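Local coordinates for glycerophosphodiester phosphodiesterase (Parabacteroides distasonis, PDB 3NO3), which belongs to the glycerophosphodiester phosphodiesterase family of TIM-barrel proteins and carries a magnesium ion held by acidic side chains, at residues Tyr36-Val42 with Arg99-Lys105; Ala92-Lys96 with Met127-Arg132. All coordinates share one frame; numbering follows the deposited sequence.

Contact 1: residues Tyr36-Val42 with Arg99-Lys105; sequences YGSEFDV and RLIFELK. With MG (magnesium ion), chain B.
Glu39, Asp41 and Glu103 converge on one magnesium ion, each lending a single carboxylate oxygen: OE2 of Glu39 at 2.1 Å, OD1 of Asp41 at 2.1 Å and OE1 of Glu103 at 2.0 Å from the metal. OE1 of Glu103 lies only 2.9 Å from OD1 of Asp41, a crowding of acidic oxygens that the ion probably makes tolerable by offsetting their charge. The planes of these two carboxylates are nearly perpendicular, 86° apart, although one oxygen of each binds the same ion. Glu103 gets there by an extended chain (chi2 176°), whereas the Glu39 chain is bent at chi2 (-98°). Two waters also bind the ion, and one of them donates to OE1 of Glu39 and OD2 of Asp41, tying together their non-coordinating oxygens. In the second shell, Arg11 N bonds to OE1 of Glu39 and Asn22 to OD2 of Asp41.

The strands beneath are parallel, and seven backbone hydrogen bonds, from Arg99 N to Tyr36 O through Lys105 N to Val42 O, fix the register that sets Asp41 beside Glu103. Alternation puts the acids on one face and Ser38, Phe40, Val42, Leu100, Phe102 and Leu104 on the other. There CG2 of Val42 sits over the Phe102 ring, 3.9 Å from its centroid, and CA of Phe102 lies over a face of the Phe40 ring; the large apolar groups of Phe40, Val42 and Phe102 suit this buried layer. At the strand start, CB of Arg99 rests on a face of the Tyr36 ring, while its guanidinium makes a salt bridge with Asp134.

Helices 85-94 and 110-126 pack against the Phe40 and Phe102 side, strand 6-9 pairs with strand 37-44, and strand 133-137 continues the sheet beyond strand 99-104.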
ATOM      1  N   TYR A  36     -10.049  -2.177   6.546  1.00 22.40           N
ATOM      2  CA  TYR A  36     -10.383  -2.149   5.128  1.00 22.99           C
ATOM      3  C   TYR A  36      -9.289  -2.790   4.272  1.00 21.83           C
ATOM      4  O   TYR A  36      -9.561  -3.632   3.402  1.00 22.42           O
ATOM      5  CB  TYR A  36     -10.621  -0.706   4.625  1.00 23.48           C
ATOM      6  CG  TYR A  36     -10.845  -0.647   3.115  1.00 24.16           C
ATOM      7  CD1 TYR A  36     -12.079  -0.996   2.576  1.00 28.30           C
ATOM      8  CD2 TYR A  36      -9.813  -0.300   2.235  1.00 26.65           C
ATOM      9  CE1 TYR A  36     -12.293  -0.982   1.207  1.00 30.19           C
ATOM     10  CE2 TYR A  36     -10.023  -0.305   0.852  1.00 26.30           C
ATOM     11  CZ  TYR A  36     -11.253  -0.628   0.362  1.00 30.82           C
ATOM     12  OH  TYR A  36     -11.469  -0.644  -0.994  1.00 33.49           O
ATOM     13  N   GLY A  37      -8.055  -2.367   4.512  1.00 21.88           N
ATOM     14  CA  GLY A  37      -6.921  -2.861   3.777  1.00 20.57           C
ATOM     15  C   GLY A  37      -5.672  -3.100   4.557  1.00 19.24           C
ATOM     16  O   GLY A  37      -5.500  -2.608   5.681  1.00 19.88           O
ATOM     17  N   SER A  38      -4.807  -3.908   3.945  1.00 18.60           N
ATOM     18  CA  SER A  38      -3.475  -4.205   4.451  1.00 18.01           C
ATOM     19  C   SER A  38      -2.462  -3.841   3.367  1.00 17.43           C
ATOM     20  O   SER A  38      -2.513  -4.376   2.251  1.00 18.31           O
ATOM     21  CB  SER A  38      -3.346  -5.677   4.834  1.00 18.57           C
ATOM     22  OG  SER A  38      -2.300  -5.864   5.794  1.00 16.52           O
ATOM     23  N   GLU A  39      -1.548  -2.928   3.710  1.00 17.54           N
ATOM     24  CA  GLU A  39      -0.508  -2.442   2.800  1.00 15.96           C
ATOM     25  C   GLU A  39       0.785  -3.234   2.983  1.00 15.79           C
ATOM     26  O   GLU A  39       1.118  -3.696   4.100  1.00 15.23           O
ATOM     27  CB  GLU A  39      -0.290  -0.946   3.013  1.00 16.12           C
ATOM     28  CG  GLU A  39       0.658  -0.288   2.020  1.00 17.17           C
ATOM     29  CD  GLU A  39       2.088  -0.101   2.499  1.00 17.68           C
ATOM     30  OE1 GLU A  39       2.504  -0.550   3.602  1.00 17.10           O
ATOM     31  OE2 GLU A  39       2.839   0.620   1.771  1.00 16.75           O
ATOM     32  N   PHE A  40       1.477  -3.415   1.863  1.00 15.40           N
ATOM     33  CA  PHE A  40       2.746  -4.112   1.854  1.00 15.06           C
ATOM     34  C   PHE A  40       3.629  -3.637   0.694  1.00 15.17           C
ATOM     35  O   PHE A  40       3.113  -3.140  -0.310  1.00 13.13           O
ATOM     36  CB  PHE A  40       2.490  -5.643   1.862  1.00 15.22           C
ATOM     37  CG  PHE A  40       1.665  -6.109   0.724  1.00 16.45           C
ATOM     38  CD1 PHE A  40       2.260  -6.485  -0.469  1.00 15.41           C
ATOM     39  CD2 PHE A  40       0.280  -6.163   0.818  1.00 17.63           C
ATOM     40  CE1 PHE A  40       1.478  -6.902  -1.528  1.00 14.08           C
ATOM     41  CE2 PHE A  40      -0.490  -6.582  -0.244  1.00 18.72           C
ATOM     42  CZ  PHE A  40       0.119  -6.953  -1.420  1.00 14.42           C
ATOM     43  N   ASP A  41       4.956  -3.798   0.863  1.00 14.00           N
ATOM     44  CA  ASP A  41       5.940  -3.268  -0.054  1.00 13.75           C
ATOM     45  C   ASP A  41       6.622  -4.377  -0.847  1.00 13.94           C
ATOM     46  O   ASP A  41       7.037  -5.386  -0.280  1.00 13.16           O
ATOM     47  CB  ASP A  41       6.975  -2.488   0.726  1.00 14.24           C
ATOM     48  CG  ASP A  41       6.354  -1.459   1.605  1.00 15.05           C
ATOM     49  OD1 ASP A  41       5.705  -0.547   1.051  1.00 14.71           O
ATOM     50  OD2 ASP A  41       6.514  -1.493   2.846  1.00 16.74           O
ATOM     51  N   VAL A  42       6.738  -4.190  -2.154  1.00 13.81           N
ATOM     52  CA  VAL A  42       7.202  -5.257  -3.056  1.00 12.47           C
ATOM     53  C   VAL A  42       8.437  -4.821  -3.869  1.00 13.31           C
ATOM     54  O   VAL A  42       8.442  -3.733  -4.432  1.00 11.88           O
ATOM     55  CB  VAL A  42       6.082  -5.693  -3.971  1.00 13.00           C
ATOM     56  CG1 VAL A  42       6.560  -6.874  -4.927  1.00 11.03           C
ATOM     57  CG2 VAL A  42       4.826  -6.092  -3.138  1.00 12.90           C
ATOM     58  N   ARG A  99      -8.796  -5.775   1.551  1.00 24.42           N
ATOM     59  CA  ARG A  99      -8.247  -5.202   0.347  1.00 23.12           C
ATOM     60  C   ARG A  99      -6.717  -5.223   0.442  1.00 21.35           C
ATOM     61  O   ARG A  99      -6.165  -4.959   1.513  1.00 20.73           O
ATOM     62  CB  ARG A  99      -8.709  -3.757   0.260  1.00 24.62           C
ATOM     63  CG  ARG A  99      -8.665  -3.176  -1.079  1.00 25.33           C
ATOM     64  CD  ARG A  99      -9.881  -3.601  -1.845  1.00 28.85           C
ATOM     65  NE  ARG A  99      -9.754  -3.060  -3.175  1.00 30.12           N
ATOM     66  CZ  ARG A  99     -10.547  -3.340  -4.184  1.00 33.28           C
ATOM     67  NH1 ARG A  99     -11.623  -4.141  -4.028  1.00 33.94           N
ATOM     68  NH2 ARG A  99     -10.292  -2.744  -5.351  1.00 35.64           N
ATOM     69  N   LEU A 100      -6.049  -5.526  -0.668  1.00 18.54           N
ATOM     70  CA  LEU A 100      -4.599  -5.624  -0.717  1.00 17.82           C
ATOM     71  C   LEU A 100      -4.044  -4.339  -1.310  1.00 16.14           C
ATOM     72  O   LEU A 100      -4.317  -4.028  -2.451  1.00 17.79           O
ATOM     73  CB  LEU A 100      -4.204  -6.874  -1.507  1.00 17.92           C
ATOM     74  CG  LEU A 100      -4.822  -8.185  -0.961  1.00 19.00           C
ATOM     75  CD1 LEU A 100      -4.286  -9.328  -1.751  1.00 20.66           C
ATOM     76  CD2 LEU A 100      -4.489  -8.378   0.576  1.00 19.94           C
ATOM     77  N   ILE A 101      -3.314  -3.565  -0.501  1.00 15.43           N
ATOM     78  CA  ILE A 101      -2.755  -2.288  -0.909  1.00 15.27           C
ATOM     79  C   ILE A 101      -1.270  -2.528  -1.226  1.00 15.21           C
ATOM     80  O   ILE A 101      -0.442  -2.587  -0.350  1.00 15.49           O
ATOM     81  CB  ILE A 101      -2.960  -1.171   0.153  1.00 15.14           C
ATOM     82  CG1 ILE A 101      -4.429  -1.088   0.619  1.00 18.84           C
ATOM     83  CG2 ILE A 101      -2.508   0.153  -0.413  1.00 14.35           C
ATOM     84  CD1 ILE A 101      -5.485  -0.871  -0.477  1.00 18.73           C
ATOM     85  N   PHE A 102      -0.965  -2.697  -2.511  1.00 14.48           N
ATOM     86  CA  PHE A 102       0.276  -3.266  -3.012  1.00 14.64           C
ATOM     87  C   PHE A 102       1.139  -2.083  -3.390  1.00 15.14           C
ATOM     88  O   PHE A 102       0.858  -1.436  -4.395  1.00 15.40           O
ATOM     89  CB  PHE A 102      -0.120  -4.109  -4.243  1.00 14.76           C
ATOM     90  CG  PHE A 102       0.978  -4.917  -4.928  1.00 16.09           C
ATOM     91  CD1 PHE A 102       2.156  -4.354  -5.451  1.00 15.23           C
ATOM     92  CD2 PHE A 102       0.750  -6.263  -5.181  1.00 17.70           C
ATOM     93  CE1 PHE A 102       3.072  -5.119  -6.134  1.00 14.89           C
ATOM     94  CE2 PHE A 102       1.670  -7.034  -5.852  1.00 13.79           C
ATOM     95  CZ  PHE A 102       2.826  -6.478  -6.319  1.00 15.46           C
ATOM     96  N   GLU A 103       2.156  -1.782  -2.584  1.00 15.42           N
ATOM     97  CA  GLU A 103       3.155  -0.794  -2.961  1.00 14.99           C
ATOM     98  C   GLU A 103       4.277  -1.450  -3.773  1.00 14.41           C
ATOM     99  O   GLU A 103       5.034  -2.265  -3.227  1.00 14.70           O
ATOM    100  CB  GLU A 103       3.742  -0.035  -1.766  1.00 15.69           C
ATOM    101  CG  GLU A 103       4.724   1.027  -2.267  1.00 14.04           C
ATOM    102  CD  GLU A 103       5.327   1.936  -1.197  1.00 18.15           C
ATOM    103  OE1 GLU A 103       4.822   2.018  -0.053  1.00 14.14           O
ATOM    104  OE2 GLU A 103       6.292   2.630  -1.548  1.00 15.85           O
ATOM    105  N   LEU A 104       4.420  -1.089  -5.043  1.00 14.35           N
ATOM    106  CA  LEU A 104       5.641  -1.499  -5.773  1.00 13.59           C
ATOM    107  C   LEU A 104       6.732  -0.460  -5.457  1.00 13.73           C
ATOM    108  O   LEU A 104       6.574   0.745  -5.743  1.00 13.89           O
ATOM    109  CB  LEU A 104       5.438  -1.609  -7.280  1.00 13.37           C
ATOM    110  CG  LEU A 104       6.560  -2.239  -8.092  1.00 14.71           C
ATOM    111  CD1 LEU A 104       6.864  -3.732  -7.621  1.00 12.86           C
ATOM    112  CD2 LEU A 104       6.237  -2.138  -9.627  1.00 13.51           C
ATOM    113  N   LYS A 105       7.831  -0.932  -4.893  1.00 13.34           N
ATOM    114  CA  LYS A 105       9.005  -0.079  -4.615  1.00 13.32           C
ATOM    115  C   LYS A 105       9.635   0.391  -5.902  1.00 14.18           C
ATOM    116  O   LYS A 105       9.475  -0.245  -6.956  1.00 14.17           O
ATOM    117  CB  LYS A 105      10.021  -0.853  -3.806  1.00 14.92           C
ATOM    118  CG  LYS A 105       9.531  -1.274  -2.405  1.00 14.85           C
ATOM    119  CD  LYS A 105       9.360  -0.096  -1.429  1.00 15.99           C
ATOM    120  CE  LYS A 105      10.663   0.698  -1.148  1.00 16.62           C
ATOM    121  NZ  LYS A 105      10.521   1.450   0.146  1.00 16.49           N
TER
HETATM  122 MG    MG B 301       4.862   1.211   1.775  1.00 15.72          MG
HETATM  123  O   HOH W   1       5.006   0.384   3.760  1.00 11.73           O
HETATM  124  O   HOH W   2       6.835   1.956   2.143  1.00 15.32           O

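Contact 2: residues Ala92-Lys96 with Met127-Arg132; sequences AKKLK and MKLAKR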
ATOM      1  N   ALA A  92      -3.235 -14.231   1.625  1.00 19.31           N
ATOM      2  CA  ALA A  92      -4.263 -13.202   1.398  1.00 19.60           C
ATOM      3  C   ALA A  92      -5.493 -13.744   0.718  1.00 20.33           C
ATOM      4  O   ALA A  92      -6.620 -13.319   1.048  1.00 21.01           O
ATOM      5  CB  ALA A  92      -3.689 -12.038   0.614  1.00 18.52           C
ATOM      6  N   LYS A  93      -5.314 -14.717  -0.162  1.00 21.56           N
ATOM      7  CA  LYS A  93      -6.459 -15.358  -0.801  1.00 23.93           C
ATOM      8  C   LYS A  93      -7.475 -15.969   0.172  1.00 24.94           C
ATOM      9  O   LYS A  93      -8.671 -15.873  -0.081  1.00 26.24           O
ATOM     10  CB  LYS A  93      -6.018 -16.433  -1.808  1.00 24.59           C
ATOM     11  CG  LYS A  93      -7.169 -17.035  -2.674  1.00 27.58           C
ATOM     12  CD  LYS A  93      -7.758 -15.974  -3.628  1.00 26.15           C
ATOM     13  CE  LYS A  93      -8.759 -16.559  -4.607  1.00 28.33           C
ATOM     14  NZ  LYS A  93      -9.459 -15.458  -5.354  1.00 25.15           N
ATOM     15  N   LYS A  94      -7.013 -16.579   1.255  1.00 26.06           N
ATOM     16  CA  LYS A  94      -7.919 -17.122   2.268  1.00 27.87           C
ATOM     17  C   LYS A  94      -8.549 -16.059   3.204  1.00 28.18           C
ATOM     18  O   LYS A  94      -9.501 -16.375   3.928  1.00 28.53           O
ATOM     19  CB  LYS A  94      -7.194 -18.125   3.131  1.00 28.75           C
ATOM     20  CG  LYS A  94      -6.478 -19.278   2.426  1.00 32.42           C
ATOM     21  CD  LYS A  94      -5.936 -20.229   3.503  1.00 38.25           C
ATOM     22  CE  LYS A  94      -4.692 -20.979   3.103  1.00 40.09           C
ATOM     23  NZ  LYS A  94      -3.429 -20.226   3.443  1.00 43.40           N
ATOM     24  N   LEU A  95      -7.996 -14.837   3.216  1.00 26.51           N
ATOM     25  CA  LEU A  95      -8.489 -13.727   4.041  1.00 26.64           C
ATOM     26  C   LEU A  95      -9.416 -12.836   3.211  1.00 28.24           C
ATOM     27  O   LEU A  95      -8.986 -11.833   2.603  1.00 25.49           O
ATOM     28  CB  LEU A  95      -7.307 -12.932   4.602  1.00 25.36           C
ATOM     29  CG  LEU A  95      -6.311 -13.688   5.488  1.00 23.33           C
ATOM     30  CD1 LEU A  95      -5.081 -12.795   5.682  1.00 17.87           C
ATOM     31  CD2 LEU A  95      -6.922 -14.126   6.818  1.00 25.79           C
ATOM     32  N   LYS A  96     -10.697 -13.210   3.188  1.00 30.13           N
ATOM     33  CA  LYS A  96     -11.646 -12.676   2.199  1.00 32.40           C
ATOM     34  C   LYS A  96     -12.113 -11.222   2.409  1.00 32.86           C
ATOM     35  O   LYS A  96     -12.452 -10.516   1.461  1.00 33.74           O
ATOM     36  CB  LYS A  96     -12.892 -13.590   2.122  1.00 34.30           C
ATOM     37  CG  LYS A  96     -12.603 -15.055   1.712  1.00 36.78           C
ATOM     38  CD  LYS A  96     -11.963 -15.178   0.331  1.00 36.99           C
ATOM     39  CE  LYS A  96     -11.773 -16.684  -0.092  1.00 39.66           C
ATOM     40  NZ  LYS A  96     -11.153 -16.829  -1.457  1.00 37.21           N
HETATM   41  N   MSE A 127      -2.709 -15.558  -9.081  1.00 17.48           N
HETATM   42  CA  MSE A 127      -3.171 -15.839  -7.725  1.00 19.25           C
HETATM   43  C   MSE A 127      -4.640 -15.496  -7.477  1.00 19.42           C
HETATM   44  O   MSE A 127      -5.140 -15.666  -6.362  1.00 20.13           O
HETATM   45  CB  MSE A 127      -2.257 -15.168  -6.694  1.00 18.21           C
HETATM   46  CG  MSE A 127      -0.812 -15.609  -6.775  1.00 19.32           C
HETATM   47 SE   MSE A 127      -0.518 -17.462  -6.551  0.75 15.24          SE
HETATM   48  CE  MSE A 127      -1.085 -17.518  -4.727  1.00 19.48           C
ATOM     49  N   LYS A 128      -5.325 -15.037  -8.517  1.00 20.56           N
ATOM     50  CA  LYS A 128      -6.763 -14.761  -8.517  1.00 21.29           C
ATOM     51  C   LYS A 128      -7.162 -13.619  -7.551  1.00 20.27           C
ATOM     52  O   LYS A 128      -8.144 -13.729  -6.850  1.00 18.80           O
ATOM     53  CB  LYS A 128      -7.597 -16.027  -8.309  1.00 22.42           C
ATOM     54  CG  LYS A 128      -7.251 -17.145  -9.314  1.00 26.46           C
ATOM     55  CD  LYS A 128      -8.235 -18.335  -9.201  1.00 31.96           C
ATOM     56  CE  LYS A 128      -9.541 -18.011  -9.914  1.00 36.24           C
ATOM     57  NZ  LYS A 128     -10.538 -19.106  -9.732  1.00 41.85           N
ATOM     58  N   LEU A 129      -6.385 -12.540  -7.543  1.00 19.63           N
ATOM     59  CA  LEU A 129      -6.573 -11.434  -6.585  1.00 19.12           C
ATOM     60  C   LEU A 129      -6.687 -10.065  -7.266  1.00 19.34           C
ATOM     61  O   LEU A 129      -6.650  -9.034  -6.589  1.00 18.67           O
ATOM     62  CB  LEU A 129      -5.480 -11.475  -5.544  1.00 18.12           C
ATOM     63  CG  LEU A 129      -5.659 -12.520  -4.468  1.00 20.99           C
ATOM     64  CD1 LEU A 129      -4.345 -12.733  -3.713  1.00 21.64           C
ATOM     65  CD2 LEU A 129      -6.788 -12.152  -3.500  1.00 18.50           C
ATOM     66  N   ALA A 130      -6.916 -10.026  -8.584  1.00 18.65           N
ATOM     67  CA  ALA A 130      -7.001  -8.733  -9.278  1.00 19.49           C
ATOM     68  C   ALA A 130      -8.186  -7.862  -8.813  1.00 19.78           C
ATOM     69  O   ALA A 130      -8.075  -6.643  -8.777  1.00 19.93           O
ATOM     70  CB  ALA A 130      -7.045  -8.931 -10.819  1.00 18.62           C
ATOM     71  N   LYS A 131      -9.310  -8.487  -8.456  1.00 22.48           N
ATOM     72  CA  LYS A 131     -10.466  -7.776  -7.906  1.00 24.05           C
ATOM     73  C   LYS A 131     -10.222  -7.121  -6.562  1.00 23.82           C
ATOM     74  O   LYS A 131     -10.930  -6.178  -6.242  1.00 25.01           O
ATOM     75  CB  LYS A 131     -11.701  -8.665  -7.755  1.00 26.02           C
ATOM     76  CG  LYS A 131     -12.262  -9.232  -9.037  1.00 32.72           C
ATOM     77  CD  LYS A 131     -13.396 -10.267  -8.703  1.00 40.63           C
ATOM     78  CE  LYS A 131     -14.158 -10.713  -9.936  1.00 44.59           C
ATOM     79  NZ  LYS A 131     -13.216 -11.239 -10.975  1.00 48.42           N
ATOM     80  N   ARG A 132      -9.263  -7.611  -5.784  1.00 22.65           N
ATOM     81  CA  ARG A 132      -9.033  -7.107  -4.415  1.00 22.95           C
ATOM     82  C   ARG A 132      -7.694  -6.395  -4.228  1.00 21.21           C
ATOM     83  O   ARG A 132      -7.387  -6.012  -3.107  1.00 21.63           O
ATOM     84  CB  ARG A 132      -9.110  -8.271  -3.403  1.00 23.99           C
ATOM     85  CG  ARG A 132     -10.319  -9.071  -3.410  1.00 29.15           C
ATOM     86  CD  ARG A 132     -10.239 -10.365  -2.530  1.00 30.94           C
ATOM     87  NE  ARG A 132      -9.432 -10.146  -1.366  1.00 31.25           N
ATOM     88  CZ  ARG A 132      -8.867 -11.091  -0.621  1.00 28.43           C
ATOM     89  NH1 ARG A 132      -9.081 -12.414  -0.796  1.00 28.06           N
ATOM     90  NH2 ARG A 132      -8.112 -10.667   0.368  1.00 25.78           N
TER
HETATM   91  O   HOH W   3     -10.792 -13.848  -2.931  1.00 16.00           O
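Arg132 turns the end of its guanidinium group toward the last turn of helix 85-94, where NH2 and NH1 both donate to the carbonyl oxygen of Ala92, at 3.1 Å and 3.2 Å from Ala92 O. Neither bond is straight (144° and 140° at the hydrogen), and the oxygen lies slightly out of the guanidinium plane. Ala92 O also accepts the backbone N of Leu95, so three donors converge on it. Arginine suits this place because its several N-H groups can serve carbonyls at a helix C-terminus, whose partial negative charge probably favours a cation. The same NH2 also bonds to Ile98 O.

The flat group is sandwiched as well: CD2 of Leu129 lies 3.5 Å above one face, offset toward the rim, and Lys96 O is over the centre of the opposite face. Leu129 and Lys93 run past each other in opposite directions, with CD2 of Leu129 3.9 Å from CD of Lys93, the aliphatic part of the lysine thus serving as apolar cover for the leucine. A bend at chi2 (67°) helps bring the Lys93 ammonium to the carbonyl of Lys128, with NZ 2.6 Å from Lys128 O. Lys96 folds back on its own segment, its NZ donating to Lys93 O at 3.0 Å. A single water accepts from Lys93 NZ and Arg132 NH1, and weakly from Lys96 NZ, bridging the three like-charged groups.

Lys128, with positive phi, ends helix 110-126 in a Schellman motif. Together the segments join the C-terminal end of one helix to the helix-to-strand turn of the next β/α unit, as neighbouring units adjoin on the outer layer of a TIM barrel.

In the fold
The four segments alternate along the chain: 36-42, then 92-96, 99-105 and 127-132. Helix 85-94 leads directly into strand 99-104, and the turn after helix 110-126 leads into strand 133-137, so contact 2 lies where the chain re-enters the barrel sheet twice in succession. The two centres are about 12 Å apart; contact 1 is close to the middle of the chain and contact 2 farther out, about 15 Å from it. They meet directly, through a probable hydrogen bond from Leu100 N to Arg132 O and packing of Leu100 against Ala92. Of the two magnesium-bearing strands, 99-104 thus follows directly from the first connection of contact 2, while the second leads into its neighbour.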